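Local atomic coordinates of demethylmenaquinone Methyltransferase (Thermus thermophilus, PDB entry 1J3L), a protein that belongs to the aldolase/RraA family and forms a three-chain assembly of compact alpha/beta subunits. Residues A[33-38]-A[139-144]; A[56-61]-A[84-89]. All coordinates share one frame; numbering follows the deposited sequence.

Contact 1 of 2, residues A[33-38]-A[139-144]; sequences GRVRTL and PGSFLL
Val35 N gives its hydrogen to Ser141 O at 2.7 Å, a nearly straight bond (171° at the hydrogen), and Val35 O accepts from Gly140 N at 3.0 Å. Gly33 and Leu143 form an antiparallel hydrogen-bonded pair, with Leu143 N to Gly33 O at 2.8 Å. At Gly33 and Arg34, segment 33-38 thus pairs antiparallel with 142-144, although the short strand axes run at 109°, while the loop at Pro139 and Gly140 follows it farther. The glycines fit their backbones: at the angles of Gly33 and Gly140 a CB would press on the preceding carbonyl oxygen. CG2 of Val35, anti to its carbonyl carbon, meets Leu143 CB at a tight 3.4 Å, the side chains crossing at about a right angle. On the face shared with Phe142, the extended Arg34 chain lays one guanidinium face against Gly140 O, 3.5 Å above the plane and offset toward the rim, without a hydrogen bond. The Phe142 ring leans obliquely on the Gly33 backbone. Thr37 OG1 touches Pro139 CG at 3.3 Å. Backbone bonds therefore fix the pairing, with apolar contact between Val35 and Leu143, while Thr37 OG1 and Ser141 OG find partners in Val128 O and Leu138 O.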
loop_
_atom_site.group_PDB
_atom_site.type_symbol
_atom_site.label_atom_id
_atom_site.label_comp_id
_atom_site.label_asym_id
_atom_site.label_seq_id
_atom_site.Cartn_x
_atom_site.Cartn_y
_atom_site.Cartn_z
ATOM N N GLY A 33 -1.550 23.291 -7.316
ATOM C CA GLY A 33 -1.493 24.109 -8.513
ATOM C C GLY A 33 -2.679 23.971 -9.444
ATOM O O GLY A 33 -3.585 23.162 -9.211
ATOM N N ARG A 34 -2.674 24.783 -10.498
ATOM C CA ARG A 34 -3.723 24.755 -11.499
ATOM C C ARG A 34 -3.583 23.429 -12.244
ATOM O O ARG A 34 -2.503 23.101 -12.734
ATOM C CB ARG A 34 -3.558 25.932 -12.471
ATOM C CG ARG A 34 -4.717 26.084 -13.444
ATOM C CD ARG A 34 -4.512 27.242 -14.417
ATOM N NE ARG A 34 -5.698 27.469 -15.243
ATOM C CZ ARG A 34 -6.828 28.027 -14.807
ATOM N NH1 ARG A 34 -6.937 28.424 -13.549
ATOM N NH2 ARG A 34 -7.853 28.188 -15.630
ATOM N N VAL A 35 -4.674 22.678 -12.325
ATOM C CA VAL A 35 -4.688 21.381 -12.986
ATOM C C VAL A 35 -4.634 21.418 -14.509
ATOM O O VAL A 35 -5.275 22.238 -15.165
ATOM C CB VAL A 35 -5.949 20.554 -12.575
ATOM C CG1 VAL A 35 -6.023 19.274 -13.374
ATOM C CG2 VAL A 35 -5.912 20.237 -11.090
ATOM N N ARG A 36 -3.854 20.492 -15.046
ATOM C CA ARG A 36 -3.676 20.302 -16.476
ATOM C C ARG A 36 -3.888 18.791 -16.600
ATOM O O ARG A 36 -3.276 18.022 -15.864
ATOM C CB ARG A 36 -2.247 20.665 -16.872
ATOM C CG ARG A 36 -2.071 20.946 -18.337
ATOM C CD ARG A 36 -2.399 22.389 -18.675
ATOM N NE ARG A 36 -2.440 22.575 -20.121
ATOM C CZ ARG A 36 -1.412 22.368 -20.938
ATOM N NH1 ARG A 36 -0.243 21.969 -20.457
ATOM N NH2 ARG A 36 -1.559 22.551 -22.242
ATOM N N THR A 37 -4.745 18.354 -17.510
ATOM C CA THR A 37 -5.012 16.928 -17.637
ATOM C C THR A 37 -4.463 16.288 -18.896
ATOM O O THR A 37 -4.075 16.964 -19.854
ATOM C CB THR A 37 -6.520 16.629 -17.601
ATOM O OG1 THR A 37 -7.145 17.161 -18.781
ATOM C CG2 THR A 37 -7.149 17.257 -16.366
ATOM N N LEU A 38 -4.460 14.961 -18.880
ATOM C CA LEU A 38 -3.966 14.178 -19.993
ATOM C C LEU A 38 -4.454 12.743 -19.839
ATOM O O LEU A 38 -4.440 12.180 -18.741
ATOM C CB LEU A 38 -2.442 14.232 -19.995
ATOM C CG LEU A 38 -1.652 13.556 -21.100
ATOM C CD1 LEU A 38 -2.106 14.069 -22.453
ATOM C CD2 LEU A 38 -0.171 13.842 -20.879
ATOM N N PRO A 139 -9.669 20.160 -16.296
ATOM C CA PRO A 139 -8.572 21.039 -16.674
ATOM C C PRO A 139 -9.017 22.402 -16.148
ATOM O O PRO A 139 -10.164 22.804 -16.379
ATOM C CB PRO A 139 -8.602 20.997 -18.199
ATOM C CG PRO A 139 -9.263 19.685 -18.509
ATOM C CD PRO A 139 -10.348 19.622 -17.486
ATOM N N GLY A 140 -8.146 23.094 -15.421
ATOM C CA GLY A 140 -8.513 24.403 -14.921
ATOM C C GLY A 140 -8.932 24.469 -13.473
ATOM O O GLY A 140 -9.155 25.559 -12.940
ATOM N N SER A 141 -9.065 23.318 -12.829
ATOM C CA SER A 141 -9.442 23.305 -11.421
ATOM C C SER A 141 -8.148 23.444 -10.639
ATOM O O SER A 141 -7.070 23.357 -11.218
ATOM C CB SER A 141 -10.142 21.992 -11.062
ATOM O OG SER A 141 -9.365 20.881 -11.473
ATOM N N PHE A 142 -8.251 23.676 -9.336
ATOM C CA PHE A 142 -7.069 23.817 -8.492
ATOM C C PHE A 142 -6.874 22.517 -7.721
ATOM O O PHE A 142 -7.816 21.987 -7.132
ATOM C CB PHE A 142 -7.244 24.976 -7.503
ATOM C CG PHE A 142 -5.995 25.316 -6.730
ATOM C CD1 PHE A 142 -4.883 25.851 -7.370
ATOM C CD2 PHE A 142 -5.933 25.102 -5.358
ATOM C CE1 PHE A 142 -3.725 26.170 -6.650
ATOM C CE2 PHE A 142 -4.787 25.413 -4.631
ATOM C CZ PHE A 142 -3.678 25.949 -5.280
ATOM N N LEU A 143 -5.654 21.990 -7.740
ATOM C CA LEU A 143 -5.376 20.755 -7.030
ATOM C C LEU A 143 -4.464 20.976 -5.839
ATOM O O LEU A 143 -3.526 21.772 -5.880
ATOM C CB LEU A 143 -4.771 19.710 -7.973
ATOM C CG LEU A 143 -4.437 18.346 -7.356
ATOM C CD1 LEU A 143 -4.402 17.273 -8.440
ATOM C CD2 LEU A 143 -3.102 18.422 -6.634
ATOM N N LEU A 144 -4.768 20.259 -4.769
ATOM C CA LEU A 144 -4.007 20.326 -3.541
ATOM C C LEU A 144 -3.630 18.898 -3.211
ATOM O O LEU A 144 -4.449 17.990 -3.329
ATOM C CB LEU A 144 -4.860 20.930 -2.424
ATOM C CG LEU A 144 -4.686 22.430 -2.178
ATOM C CD1 LEU A 144 -5.971 23.044 -1.661
ATOM C CD2 LEU A 144 -3.549 22.638 -1.197
#

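Contact 2 of 2, residues A[56-61]-A[84-89]; sequences AGQVLF and KGWAGV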
loop_
_atom_site.group_PDB
_atom_site.type_symbol
_atom_site.label_atom_id
_atom_site.label_comp_id
_atom_site.label_asym_id
_atom_site.label_seq_id
_atom_site.Cartn_x
_atom_site.Cartn_y
_atom_site.Cartn_z
ATOM N N ALA A 56 4.517 26.663 -14.706
ATOM C CA ALA A 56 4.555 27.471 -13.497
ATOM C C ALA A 56 3.204 27.431 -12.783
ATOM O O ALA A 56 2.162 27.702 -13.377
ATOM C CB ALA A 56 4.908 28.885 -13.856
ATOM N N GLY A 57 3.232 27.078 -11.506
ATOM C CA GLY A 57 2.011 27.023 -10.718
ATOM C C GLY A 57 0.978 26.026 -11.214
ATOM O O GLY A 57 -0.221 26.207 -10.998
ATOM N N GLN A 58 1.424 24.962 -11.874
ATOM C CA GLN A 58 0.482 23.974 -12.390
ATOM C C GLN A 58 0.762 22.545 -11.953
ATOM O O GLN A 58 1.870 22.199 -11.564
ATOM C CB GLN A 58 0.451 24.031 -13.922
ATOM C CG GLN A 58 0.079 25.402 -14.476
ATOM C CD GLN A 58 0.424 25.554 -15.944
ATOM O OE1 GLN A 58 -0.215 24.963 -16.807
ATOM N NE2 GLN A 58 1.452 26.341 -16.229
ATOM N N VAL A 59 -0.272 21.720 -12.024
ATOM C CA VAL A 59 -0.165 20.321 -11.676
ATOM C C VAL A 59 -0.692 19.492 -12.842
ATOM O O VAL A 59 -1.821 19.693 -13.290
ATOM C CB VAL A 59 -1.003 19.996 -10.431
ATOM C CG1 VAL A 59 -1.057 18.492 -10.215
ATOM C CG2 VAL A 59 -0.400 20.665 -9.224
ATOM N N LEU A 60 0.120 18.568 -13.341
ATOM C CA LEU A 60 -0.325 17.729 -14.438
ATOM C C LEU A 60 -0.883 16.431 -13.860
ATOM O O LEU A 60 -0.226 15.742 -13.082
ATOM C CB LEU A 60 0.826 17.430 -15.402
ATOM C CG LEU A 60 0.436 16.623 -16.648
ATOM C CD1 LEU A 60 -0.408 17.502 -17.564
ATOM C CD2 LEU A 60 1.686 16.115 -17.381
ATOM N N PHE A 61 -2.116 16.126 -14.228
ATOM C CA PHE A 61 -2.784 14.920 -13.773
ATOM C C PHE A 61 -2.834 13.994 -14.983
ATOM O O PHE A 61 -3.520 14.280 -15.965
ATOM C CB PHE A 61 -4.202 15.251 -13.291
ATOM C CG PHE A 61 -4.773 14.240 -12.340
ATOM C CD1 PHE A 61 -4.907 12.913 -12.710
ATOM C CD2 PHE A 61 -5.194 14.622 -11.081
ATOM C CE1 PHE A 61 -5.447 11.980 -11.830
ATOM C CE2 PHE A 61 -5.739 13.692 -10.195
ATOM C CZ PHE A 61 -5.866 12.375 -10.574
ATOM N N LYS A 84 10.888 23.035 -16.075
ATOM C CA LYS A 84 9.832 23.826 -16.691
ATOM C C LYS A 84 8.903 24.476 -15.662
ATOM O O LYS A 84 7.924 25.130 -16.024
ATOM C CB LYS A 84 9.026 22.958 -17.659
ATOM C CG LYS A 84 9.680 22.794 -19.025
ATOM C CD LYS A 84 9.751 24.135 -19.732
ATOM C CE LYS A 84 10.442 24.038 -21.068
ATOM N NZ LYS A 84 10.391 25.351 -21.749
ATOM N N GLY A 85 9.205 24.273 -14.382
ATOM C CA GLY A 85 8.426 24.888 -13.315
ATOM C C GLY A 85 7.197 24.180 -12.773
ATOM O O GLY A 85 6.512 24.706 -11.896
ATOM N N TRP A 86 6.898 22.999 -13.288
ATOM C CA TRP A 86 5.737 22.279 -12.805
ATOM C C TRP A 86 5.796 22.122 -11.292
ATOM O O TRP A 86 6.859 21.871 -10.719
ATOM C CB TRP A 86 5.647 20.902 -13.482
ATOM C CG TRP A 86 5.345 21.016 -14.923
ATOM C CD1 TRP A 86 6.225 21.301 -15.921
ATOM C CD2 TRP A 86 4.045 21.000 -15.523
ATOM N NE1 TRP A 86 5.557 21.471 -17.108
ATOM C CE2 TRP A 86 4.222 21.286 -16.894
ATOM C CE3 TRP A 86 2.754 20.762 -15.036
ATOM C CZ2 TRP A 86 3.149 21.362 -17.783
ATOM C CZ3 TRP A 86 1.689 20.837 -15.919
ATOM C CH2 TRP A 86 1.896 21.130 -17.285
ATOM N N ALA A 87 4.650 22.285 -10.644
ATOM C CA ALA A 87 4.573 22.140 -9.194
ATOM C C ALA A 87 4.488 20.660 -8.843
ATOM O O ALA A 87 4.953 20.232 -7.784
ATOM C CB ALA A 87 3.355 22.872 -8.654
ATOM N N GLY A 88 3.900 19.880 -9.742
ATOM C CA GLY A 88 3.767 18.457 -9.501
ATOM C C GLY A 88 3.076 17.690 -10.615
ATOM O O GLY A 88 2.478 18.266 -11.522
ATOM N N VAL A 89 3.164 16.370 -10.522
ATOM C CA VAL A 89 2.558 15.462 -11.487
ATOM C C VAL A 89 1.838 14.362 -10.713
ATOM O O VAL A 89 2.384 13.798 -9.756
ATOM C CB VAL A 89 3.628 14.782 -12.378
ATOM C CG1 VAL A 89 2.955 14.077 -13.564
ATOM C CG2 VAL A 89 4.651 15.812 -12.840
HETATM O O HOH W 1 5.210 26.498 -9.713
#
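A beta-alpha-beta unit is closed here: strand 58-63 leads through helix 75-83 into strand 88-92, and the two strands lie parallel as neighbours in the sheet. Gln58 O receives Ala87 N at 2.9 Å, the donor nearly along the C=O axis, and Leu60 N donates to Gly88 O at 3.0 Å. The same Gly88 O is approached by Val59 CA in a CA-H...O contact of 3.4 Å, and Val89 CA makes another to Leu60 O. Gly85, whose positive phi suits glycine, ends the helix in a Schellman motif. Gly85 O receives a hydrogen from a water that also accepts from Gly57 N at 2.7 Å. Trp86 starts out away from 56-61, but with CG anti to its carbonyl carbon (chi1 -68°) the indole swings back, and CZ3 meets Leu60 CB at 3.6 Å. Val59 C lies near the ring plane at its edge, whereas Leu60 CB comes in obliquely. The Gln58 amide turns to its own loop: NE2 bonds Ala56 O at 3.2 Å, from above that carbonyl's plane, and also Glu54 O. Lys84 NZ forms a salt bridge with Glu54. Main-chain bonds thus hold the two backbones in parallel register and a water joins their loops, while the carbon side of the Trp86 indole, whose NE1 has weak hydrogen bonds to Leu51 O and Glu53 O, packs against Leu60, which also touches Val50 of helix 45-51.

Contacts 1 and 2 are parts of one mixed sheet, their centres about 9 Å apart. Strand 31-39 is common ground: it pairs antiparallel with 142-146 in contact 1 and parallel with 58-63, the first strand of contact 2. The join is made by main-chain atoms, with Arg34 O 2.7 Å from Val59 N and Arg36 O 2.8 Å from Phe61 N, both probable hydrogen bonds. Side chains reinforce it, since Leu143 touches Val59 and Phe61, while Arg36 lies against Gln58, Leu60 and Trp86. In sequence, both segments of contact 2 fall between those of contact 1. A bound magnesium ion lies about 11 Å from the Arg34 side chain.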